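Local coordinates for putative polyketide synthase (Brevibacillus brevis, PDB 5HU7), which probably catalyses the dehydration of beta-hydroxyacyl intermediates, as the dehydratase domain of a trans-AT polyketide synthase, at residues E36-D41 / L52-E57; R60-Q65 / V97-Y102; N252-K257 / I287-R292. All blocks are in the same frame, centred on the assembly; numbering follows the deposited sequence.

Interaction 1 (E36-D41 / L52-E57); sequences ELFMAD and LIAYLE
Phe38 packs against Ala54 and Glu57 on one side of helix 52-65. It contributes the largest share of the buried surface, and all three residues lie in the protein interior. The Phe38 side chain leaves its loop pointing at the helix. Its CG is anti to the carbonyl carbon (chi1 -72°), and the ring extends along the helix from Ala54 to Glu57, one turn further on. At the near end, Phe38 CB meets the methyl carbon Ala54 CB at 4.2 Å. At the far end, Phe38 CZ rests on the aliphatic Glu57 CG at 3.7 Å. The Phe38 and Glu57 side chains cross at about a right angle, with ring and carboxylate planes 11° apart. This helix belongs to the first of two hotdog-family regions in the domain, and Phe38 packs on its N-terminal half. Leu15 and Leu206, from other loops, also touch Phe38. Glu57 has its CG anti to the backbone N (chi1 -175°) and bends at chi2. This sets CG against the ring while the carboxylate turns to other partners. OE2 forms a salt bridge with Arg60 and a hydrogen bond with His13, while OE1 accepts from the backbone N atoms of Val207 and Phe208.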
loop_
_atom_site.group_PDB
_atom_site.type_symbol
_atom_site.label_atom_id
_atom_site.label_comp_id
_atom_site.label_asym_id
_atom_site.label_seq_id
_atom_site.Cartn_x
_atom_site.Cartn_y
_atom_site.Cartn_z
ATOM N N GLU A 36 10.041 17.054 -5.655
ATOM C CA GLU A 36 8.700 16.620 -6.041
ATOM C C GLU A 36 7.734 17.807 -6.332
ATOM O O GLU A 36 8.134 18.965 -6.248
ATOM C CB GLU A 36 8.130 15.637 -5.013
ATOM C CG GLU A 36 8.911 14.334 -4.922
ATOM C CD GLU A 36 10.142 14.322 -4.041
ATOM O OE1 GLU A 36 10.398 15.328 -3.338
ATOM O OE2 GLU A 36 10.860 13.294 -4.052
ATOM N N LEU A 37 6.512 17.488 -6.785
ATOM C CA LEU A 37 5.453 18.415 -7.213
ATOM C C LEU A 37 5.124 19.584 -6.258
ATOM O O LEU A 37 5.183 20.754 -6.659
ATOM C CB LEU A 37 4.170 17.595 -7.483
ATOM C CG LEU A 37 2.992 18.311 -8.119
ATOM C CD1 LEU A 37 3.405 19.030 -9.418
ATOM C CD2 LEU A 37 1.890 17.327 -8.397
ATOM N N PHE A 38 4.771 19.272 -5.017
ATOM C CA PHE A 38 4.412 20.311 -4.039
ATOM C C PHE A 38 5.667 20.985 -3.492
ATOM O O PHE A 38 5.626 22.152 -3.119
ATOM C CB PHE A 38 3.570 19.726 -2.899
ATOM C CG PHE A 38 2.174 19.372 -3.353
ATOM C CD1 PHE A 38 1.948 18.270 -4.173
ATOM C CD2 PHE A 38 1.086 20.165 -2.999
ATOM C CE1 PHE A 38 0.670 17.965 -4.615
ATOM C CE2 PHE A 38 -0.191 19.861 -3.454
ATOM C CZ PHE A 38 -0.392 18.762 -4.253
ATOM N N MET A 39 6.793 20.284 -3.554
ATOM C CA MET A 39 8.088 20.773 -3.088
ATOM C C MET A 39 8.663 21.771 -4.093
ATOM O O MET A 39 9.554 22.530 -3.721
ATOM C CB MET A 39 9.113 19.623 -2.963
ATOM C CG MET A 39 8.557 18.315 -2.457
ATOM S SD MET A 39 7.866 18.468 -0.820
ATOM C CE MET A 39 9.174 17.977 0.015
ATOM N N ALA A 40 8.224 21.669 -5.386
ATOM C CA ALA A 40 8.644 22.474 -6.552
ATOM C C ALA A 40 8.967 23.923 -6.207
ATOM O O ALA A 40 8.069 24.695 -5.834
ATOM C CB ALA A 40 7.576 22.437 -7.639
ATOM N N ASP A 41 10.262 24.270 -6.315
ATOM C CA ASP A 41 10.765 25.586 -5.969
ATOM C C ASP A 41 11.729 26.143 -7.017
ATOM O O ASP A 41 12.370 25.392 -7.758
ATOM C CB ASP A 41 11.477 25.487 -4.617
ATOM C CG ASP A 41 11.637 26.818 -3.931
ATOM O OD1 ASP A 41 12.533 27.585 -4.333
ATOM O OD2 ASP A 41 10.939 27.052 -2.916
ATOM N N LEU A 52 2.661 24.294 3.591
ATOM C CA LEU A 52 1.452 24.241 4.433
ATOM C C LEU A 52 0.316 23.365 3.830
ATOM O O LEU A 52 -0.095 22.378 4.448
ATOM C CB LEU A 52 0.969 25.679 4.760
ATOM C CG LEU A 52 1.900 26.565 5.622
ATOM C CD1 LEU A 52 1.405 28.043 5.777
ATOM C CD2 LEU A 52 2.212 25.937 6.931
ATOM N N ILE A 53 -0.155 23.701 2.625
ATOM C CA ILE A 53 -1.181 22.910 1.914
ATOM C C ILE A 53 -0.791 21.456 1.657
ATOM O O ILE A 53 -1.666 20.599 1.524
ATOM C CB ILE A 53 -1.629 23.577 0.587
ATOM C CG1 ILE A 53 -0.375 23.891 -0.317
ATOM C CG2 ILE A 53 -2.493 24.816 0.909
ATOM C CD1 ILE A 53 -0.661 24.230 -1.695
ATOM N N ALA A 54 0.497 21.171 1.584
ATOM C CA ALA A 54 0.935 19.813 1.341
ATOM C C ALA A 54 0.537 18.895 2.494
ATOM O O ALA A 54 0.177 17.748 2.250
ATOM C CB ALA A 54 2.421 19.770 1.111
ATOM N N TYR A 55 0.480 19.434 3.740
ATOM C CA TYR A 55 0.045 18.673 4.905
ATOM C C TYR A 55 -1.429 18.308 4.801
ATOM O O TYR A 55 -1.811 17.214 5.203
ATOM C CB TYR A 55 0.238 19.497 6.187
ATOM C CG TYR A 55 1.674 19.748 6.583
ATOM C CD1 TYR A 55 2.427 18.757 7.216
ATOM C CD2 TYR A 55 2.236 21.006 6.451
ATOM C CE1 TYR A 55 3.709 19.028 7.709
ATOM C CE2 TYR A 55 3.522 21.279 6.912
ATOM C CZ TYR A 55 4.237 20.298 7.576
ATOM O OH TYR A 55 5.483 20.570 8.060
ATOM N N LEU A 56 -2.261 19.218 4.275
ATOM C CA LEU A 56 -3.693 18.985 4.144
ATOM C C LEU A 56 -4.007 18.021 3.037
ATOM O O LEU A 56 -4.854 17.141 3.189
ATOM C CB LEU A 56 -4.407 20.299 3.898
ATOM C CG LEU A 56 -4.219 21.399 4.963
ATOM C CD1 LEU A 56 -4.865 22.687 4.482
ATOM C CD2 LEU A 56 -4.780 20.985 6.277
ATOM N N GLU A 57 -3.348 18.212 1.909
ATOM C CA GLU A 57 -3.458 17.355 0.719
ATOM C C GLU A 57 -2.999 15.903 1.012
ATOM O O GLU A 57 -3.687 14.968 0.620
ATOM C CB GLU A 57 -2.641 17.969 -0.428
ATOM C CG GLU A 57 -2.746 17.276 -1.761
ATOM C CD GLU A 57 -4.147 17.027 -2.266
ATOM O OE1 GLU A 57 -5.003 17.910 -2.072
ATOM O OE2 GLU A 57 -4.409 15.938 -2.826
#

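Interaction 2 (R60-Q65 / V97-Y102); sequences RAAVKQ and VHVGIY
Ala62 and Val63 make an apolar helix-on-sheet contact with Val99 and Ile101. The C-terminal part of helix 52-65 lies over strand 95-105, and all four residues are buried. The axes of segments 60-65 and 97-102 approach to 9.0 Å, and their N-to-C directions differ by 48°. Ala62 points at the strand. Its methyl touches two strand side chains, with Ala62 CB 3.7 Å from Val99 CG1 and 3.9 Å from Ile101 CD1. Val99 and Ile101 are two positions apart, so both point to the helix side of the sheet. The CG1 branch of Val99 does the touching; it is anti to the backbone N (chi1 -167°). Ile101 reaches further with its terminal methyl. Its CD1 also meets the CG2 branch of Val63 at 3.8 Å, and these two side chains cross at about a right angle. Neighbouring strands extend the apolar layer. Tyr28 touches Ala62, Ile113 touches Val99, and Val132 and Phe134 touch Val63. On the strand itself, backbone bonds pair Val99 with Tyr28 and Gly100 with Lys112 on the adjoining strands. A long helix wrapped by a curved antiparallel sheet is the hotdog arrangement, consistent with the HotDog clan of this region.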
loop_
_atom_site.group_PDB
_atom_site.type_symbol
_atom_site.label_atom_id
_atom_site.label_comp_id
_atom_site.label_asym_id
_atom_site.label_seq_id
_atom_site.Cartn_x
_atom_site.Cartn_y
_atom_site.Cartn_z
ATOM N N ARG A 60 -5.569 14.267 3.436
ATOM C CA ARG A 60 -6.794 14.000 2.689
ATOM C C ARG A 60 -6.632 12.778 1.804
ATOM O O ARG A 60 -7.546 11.975 1.697
ATOM C CB ARG A 60 -7.111 15.225 1.820
ATOM C CG ARG A 60 -8.414 15.133 1.056
ATOM C CD ARG A 60 -8.351 15.996 -0.158
ATOM N NE ARG A 60 -7.353 15.518 -1.135
ATOM C CZ ARG A 60 -7.530 14.532 -2.013
ATOM N NH1 ARG A 60 -8.684 13.870 -2.059
ATOM N NH2 ARG A 60 -6.557 14.203 -2.857
ATOM N N ALA A 61 -5.503 12.685 1.113
ATOM C CA ALA A 61 -5.199 11.557 0.245
ATOM C C ALA A 61 -5.176 10.230 1.052
ATOM O O ALA A 61 -5.786 9.272 0.622
ATOM C CB ALA A 61 -3.869 11.791 -0.448
ATOM N N ALA A 62 -4.578 10.222 2.264
ATOM C CA ALA A 62 -4.517 9.042 3.155
ATOM C C ALA A 62 -5.880 8.585 3.589
ATOM O O ALA A 62 -6.174 7.397 3.551
ATOM C CB ALA A 62 -3.666 9.349 4.375
ATOM N N VAL A 63 -6.685 9.518 4.052
ATOM C CA VAL A 63 -8.063 9.246 4.487
ATOM C C VAL A 63 -8.919 8.657 3.345
ATOM O O VAL A 63 -9.612 7.673 3.557
ATOM C CB VAL A 63 -8.635 10.542 5.080
ATOM C CG1 VAL A 63 -10.146 10.548 5.087
ATOM C CG2 VAL A 63 -8.088 10.739 6.488
ATOM N N LYS A 64 -8.845 9.236 2.149
ATOM C CA LYS A 64 -9.579 8.713 0.996
ATOM C C LYS A 64 -9.086 7.289 0.650
ATOM O O LYS A 64 -9.915 6.439 0.342
ATOM C CB LYS A 64 -9.446 9.662 -0.214
ATOM C CG LYS A 64 -10.504 9.440 -1.279
ATOM C CD LYS A 64 -10.255 10.285 -2.534
ATOM C CE LYS A 64 -11.271 10.021 -3.628
ATOM N NZ LYS A 64 -11.206 8.623 -4.150
ATOM N N GLN A 65 -7.757 7.018 0.734
ATOM C CA GLN A 65 -7.216 5.657 0.501
ATOM C C GLN A 65 -7.743 4.683 1.553
ATOM O O GLN A 65 -8.155 3.600 1.205
ATOM C CB GLN A 65 -5.668 5.639 0.530
ATOM C CG GLN A 65 -5.028 6.219 -0.710
ATOM C CD GLN A 65 -5.235 5.369 -1.930
ATOM O OE1 GLN A 65 -5.122 4.143 -1.890
ATOM N NE2 GLN A 65 -5.496 6.000 -3.067
ATOM N N VAL A 97 8.513 10.307 5.249
ATOM C CA VAL A 97 7.365 10.839 5.978
ATOM C C VAL A 97 6.254 9.826 5.967
ATOM O O VAL A 97 5.935 9.285 4.915
ATOM C CB VAL A 97 6.869 12.150 5.331
ATOM C CG1 VAL A 97 5.808 12.813 6.198
ATOM C CG2 VAL A 97 8.012 13.104 5.070
ATOM N N HIS A 98 5.624 9.626 7.115
ATOM C CA HIS A 98 4.523 8.682 7.271
ATOM C C HIS A 98 3.213 9.399 7.591
ATOM O O HIS A 98 3.230 10.453 8.195
ATOM C CB HIS A 98 4.832 7.694 8.397
ATOM C CG HIS A 98 6.139 7.011 8.260
ATOM N ND1 HIS A 98 6.358 6.082 7.263
ATOM C CD2 HIS A 98 7.257 7.120 9.008
ATOM C CE1 HIS A 98 7.599 5.679 7.418
ATOM N NE2 HIS A 98 8.171 6.262 8.471
ATOM N N VAL A 99 2.097 8.803 7.203
ATOM C CA VAL A 99 0.763 9.282 7.553
ATOM C C VAL A 99 0.045 8.100 8.182
ATOM O O VAL A 99 -0.264 7.132 7.489
ATOM C CB VAL A 99 -0.115 9.823 6.419
ATOM C CG1 VAL A 99 -1.309 10.556 7.003
ATOM C CG2 VAL A 99 0.659 10.699 5.485
ATOM N N GLY A 100 -0.203 8.183 9.471
ATOM C CA GLY A 100 -0.929 7.151 10.170
ATOM C C GLY A 100 -2.379 7.563 10.290
ATOM O O GLY A 100 -2.674 8.757 10.391
ATOM N N ILE A 101 -3.288 6.587 10.236
ATOM C CA ILE A 101 -4.720 6.803 10.396
ATOM C C ILE A 101 -5.131 5.944 11.610
ATOM O O ILE A 101 -4.791 4.772 11.650
ATOM C CB ILE A 101 -5.512 6.419 9.139
ATOM C CG1 ILE A 101 -5.032 7.172 7.879
ATOM C CG2 ILE A 101 -7.023 6.626 9.385
ATOM C CD1 ILE A 101 -5.227 8.643 7.877
ATOM N N TYR A 102 -5.808 6.534 12.617
ATOM C CA TYR A 102 -6.198 5.879 13.869
ATOM C C TYR A 102 -7.699 6.116 14.164
ATOM O O TYR A 102 -8.255 7.166 13.818
ATOM C CB TYR A 102 -5.388 6.471 15.049
ATOM C CG TYR A 102 -3.920 6.675 14.760
ATOM C CD1 TYR A 102 -3.463 7.853 14.177
ATOM C CD2 TYR A 102 -2.982 5.685 15.063
ATOM C CE1 TYR A 102 -2.130 8.009 13.818
ATOM C CE2 TYR A 102 -1.642 5.830 14.704
ATOM C CZ TYR A 102 -1.214 7.008 14.114
ATOM O OH TYR A 102 0.103 7.200 13.801
#

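Interaction 3 (N252-K257 / I287-R292); sequences NHPAVK and IGIRMR
Pro254 packs on Gly288 and Ile289 at a classic beta bulge in strand 287-298, within the second hotdog-family region of the domain. The bulge consists of Gly288 and Ile289, which both face Leu280 on strand 276-281. The proline ring uses two neighbouring carbons. Pro254 CB lies over the backbone of the glycine, 4.1 Å from Gly288 CA. The CA atoms of Pro254 and Gly288 are 5.4 Å apart. The next ring carbon, CG, turns to the isoleucine. Ile289 points its side chain at the loop. Its CG1 is anti to the carbonyl carbon (chi1 -55°), which sends the longer branch to the proline. The two side chains meet at a slant. Their closest approach is between Pro254 CG and the terminal methyl Ile289 CD1, at 3.9 Å.

Further out, several contacts fix the two partners. The backbone of Gly288 bonds to Leu280 on one neighbouring strand and to Tyr250, just after strand 241-249. The side chain of Ile289 also touches Leu280 and Leu247. Val256, two residues after the proline, packs on Leu280 as well. Leu280 is thus shared by the loop and the bulge. At the end of the loop, Lys257 makes backbone bonds with Leu193 and Cys281. The loop is therefore tied down just beyond the proline contact.

Beyond the bulge, Arg290 follows Ile289 on the strand. Its guanidinium has Arg292 NH1 over its centre, 3.3 Å above the plane, and Arg290 NH2 forms a salt bridge with Glu279 OE2 on the neighbouring strand.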
loop_
_atom_site.group_PDB
_atom_site.type_symbol
_atom_site.label_atom_id
_atom_site.label_comp_id
_atom_site.label_asym_id
_atom_site.label_seq_id
_atom_site.Cartn_x
_atom_site.Cartn_y
_atom_site.Cartn_z
ATOM N N ASN A 252 -14.610 16.535 -5.328
ATOM C CA ASN A 252 -13.273 16.065 -5.666
ATOM C C ASN A 252 -12.849 16.891 -6.882
ATOM O O ASN A 252 -13.709 17.328 -7.657
ATOM C CB ASN A 252 -13.303 14.557 -6.023
ATOM C CG ASN A 252 -13.985 13.664 -4.988
ATOM O OD1 ASN A 252 -13.398 13.291 -3.963
ATOM N ND2 ASN A 252 -15.256 13.326 -5.210
ATOM N N HIS A 253 -11.548 17.103 -7.075
ATOM C CA HIS A 253 -11.049 17.852 -8.236
ATOM C C HIS A 253 -11.762 19.215 -8.431
ATOM O O HIS A 253 -12.289 19.481 -9.516
ATOM C CB HIS A 253 -11.200 16.998 -9.530
ATOM C CG HIS A 253 -11.001 15.534 -9.319
ATOM N ND1 HIS A 253 -11.932 14.608 -9.763
ATOM C CD2 HIS A 253 -10.035 14.887 -8.636
ATOM C CE1 HIS A 253 -11.477 13.425 -9.373
ATOM N NE2 HIS A 253 -10.333 13.545 -8.696
ATOM N N PRO A 254 -11.824 20.087 -7.402
ATOM C CA PRO A 254 -12.507 21.375 -7.593
ATOM C C PRO A 254 -11.687 22.357 -8.436
ATOM O O PRO A 254 -10.463 22.443 -8.308
ATOM C CB PRO A 254 -12.701 21.883 -6.165
ATOM C CG PRO A 254 -11.582 21.308 -5.406
ATOM C CD PRO A 254 -11.271 19.975 -6.038
ATOM N N ALA A 255 -12.375 23.085 -9.311
ATOM C CA ALA A 255 -11.772 24.115 -10.150
ATOM C C ALA A 255 -11.754 25.396 -9.318
ATOM O O ALA A 255 -12.813 25.871 -8.902
ATOM C CB ALA A 255 -12.604 24.307 -11.394
ATOM N N VAL A 256 -10.562 25.917 -9.021
ATOM C CA VAL A 256 -10.385 27.094 -8.184
ATOM C C VAL A 256 -9.975 28.312 -9.020
ATOM O O VAL A 256 -8.832 28.425 -9.432
ATOM C CB VAL A 256 -9.383 26.783 -7.061
ATOM C CG1 VAL A 256 -9.118 28.021 -6.195
ATOM C CG2 VAL A 256 -9.884 25.605 -6.220
ATOM N N LYS A 257 -10.924 29.203 -9.285
ATOM C CA LYS A 257 -10.676 30.426 -10.037
ATOM C C LYS A 257 -10.616 31.653 -9.137
ATOM O O LYS A 257 -9.995 32.631 -9.519
ATOM C CB LYS A 257 -11.742 30.579 -11.116
ATOM C CG LYS A 257 -11.844 29.375 -12.055
ATOM C CD LYS A 257 -10.495 28.902 -12.631
ATOM C CE LYS A 257 -10.612 28.252 -13.996
ATOM N NZ LYS A 257 -11.449 27.022 -13.976
ATOM N N ILE A 287 -18.591 27.102 -4.361
ATOM C CA ILE A 287 -17.454 26.841 -3.474
ATOM C C ILE A 287 -17.103 25.346 -3.476
ATOM O O ILE A 287 -17.985 24.496 -3.317
ATOM C CB ILE A 287 -17.755 27.364 -2.037
ATOM C CG1 ILE A 287 -17.882 28.878 -2.063
ATOM C CG2 ILE A 287 -16.666 26.924 -1.049
ATOM C CD1 ILE A 287 -18.561 29.467 -0.947
ATOM N N GLY A 288 -15.828 25.063 -3.677
ATOM C CA GLY A 288 -15.290 23.715 -3.646
ATOM C C GLY A 288 -14.579 23.402 -2.344
ATOM O O GLY A 288 -14.507 22.240 -1.964
ATOM N N ILE A 289 -13.976 24.436 -1.689
ATOM C CA ILE A 289 -13.228 24.291 -0.444
ATOM C C ILE A 289 -13.454 25.511 0.456
ATOM O O ILE A 289 -13.288 26.650 0.033
ATOM C CB ILE A 289 -11.698 24.125 -0.689
ATOM C CG1 ILE A 289 -11.359 22.949 -1.645
ATOM C CG2 ILE A 289 -10.965 23.953 0.654
ATOM C CD1 ILE A 289 -10.036 23.062 -2.306
ATOM N N ARG A 290 -13.753 25.263 1.717
ATOM C CA ARG A 290 -13.937 26.296 2.723
ATOM C C ARG A 290 -12.985 25.994 3.891
ATOM O O ARG A 290 -12.971 24.876 4.374
ATOM C CB ARG A 290 -15.381 26.326 3.177
ATOM C CG ARG A 290 -15.618 27.066 4.483
ATOM C CD ARG A 290 -17.077 27.125 4.819
ATOM N NE ARG A 290 -17.808 28.028 3.936
ATOM C CZ ARG A 290 -19.120 28.239 3.983
ATOM N NH1 ARG A 290 -19.880 27.579 4.854
ATOM N NH2 ARG A 290 -19.690 29.098 3.143
ATOM N N MET A 291 -12.196 26.992 4.324
ATOM C CA MET A 291 -11.256 26.890 5.420
ATOM C C MET A 291 -11.722 27.900 6.431
ATOM O O MET A 291 -11.885 29.069 6.091
ATOM C CB MET A 291 -9.835 27.235 4.976
ATOM C CG MET A 291 -9.294 26.289 3.935
ATOM S SD MET A 291 -7.771 26.860 3.208
ATOM C CE MET A 291 -6.673 26.548 4.508
ATOM N N ARG A 292 -12.040 27.451 7.627
ATOM C CA ARG A 292 -12.504 28.316 8.690
ATOM C C ARG A 292 -11.530 28.240 9.854
ATOM O O ARG A 292 -11.113 27.153 10.232
ATOM C CB ARG A 292 -13.933 27.921 9.117
ATOM C CG ARG A 292 -15.003 28.205 8.038
ATOM C CD ARG A 292 -15.252 29.713 7.879
ATOM N NE ARG A 292 -16.339 30.115 6.972
ATOM C CZ ARG A 292 -17.646 30.027 7.234
ATOM N NH1 ARG A 292 -18.536 30.441 6.338
ATOM N NH2 ARG A 292 -18.072 29.500 8.381
#

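From the N terminus, interaction 1 comes first. It closes a short loop as helix 52-65 returns to the earlier loop 36-41. Interaction 2 follows on the same helix and closes a longer loop, joining the helix to strand 95-105 of the sheet. Interaction 3 lies much later. It ties the loop after strand 241-249 to the bulged strand 287-298, with strands 258-263 and 276-281 between them in the chain. The three run in series; none nests in or crosses another. Interactions 1 and 2 belong to the first family region, and interaction 3 to the second. The segments themselves touch across the regions at Leu56 CD1 to Met291 CE (4.3 Å) and Lys64 CE to Asn252 OD1 (3.9 Å).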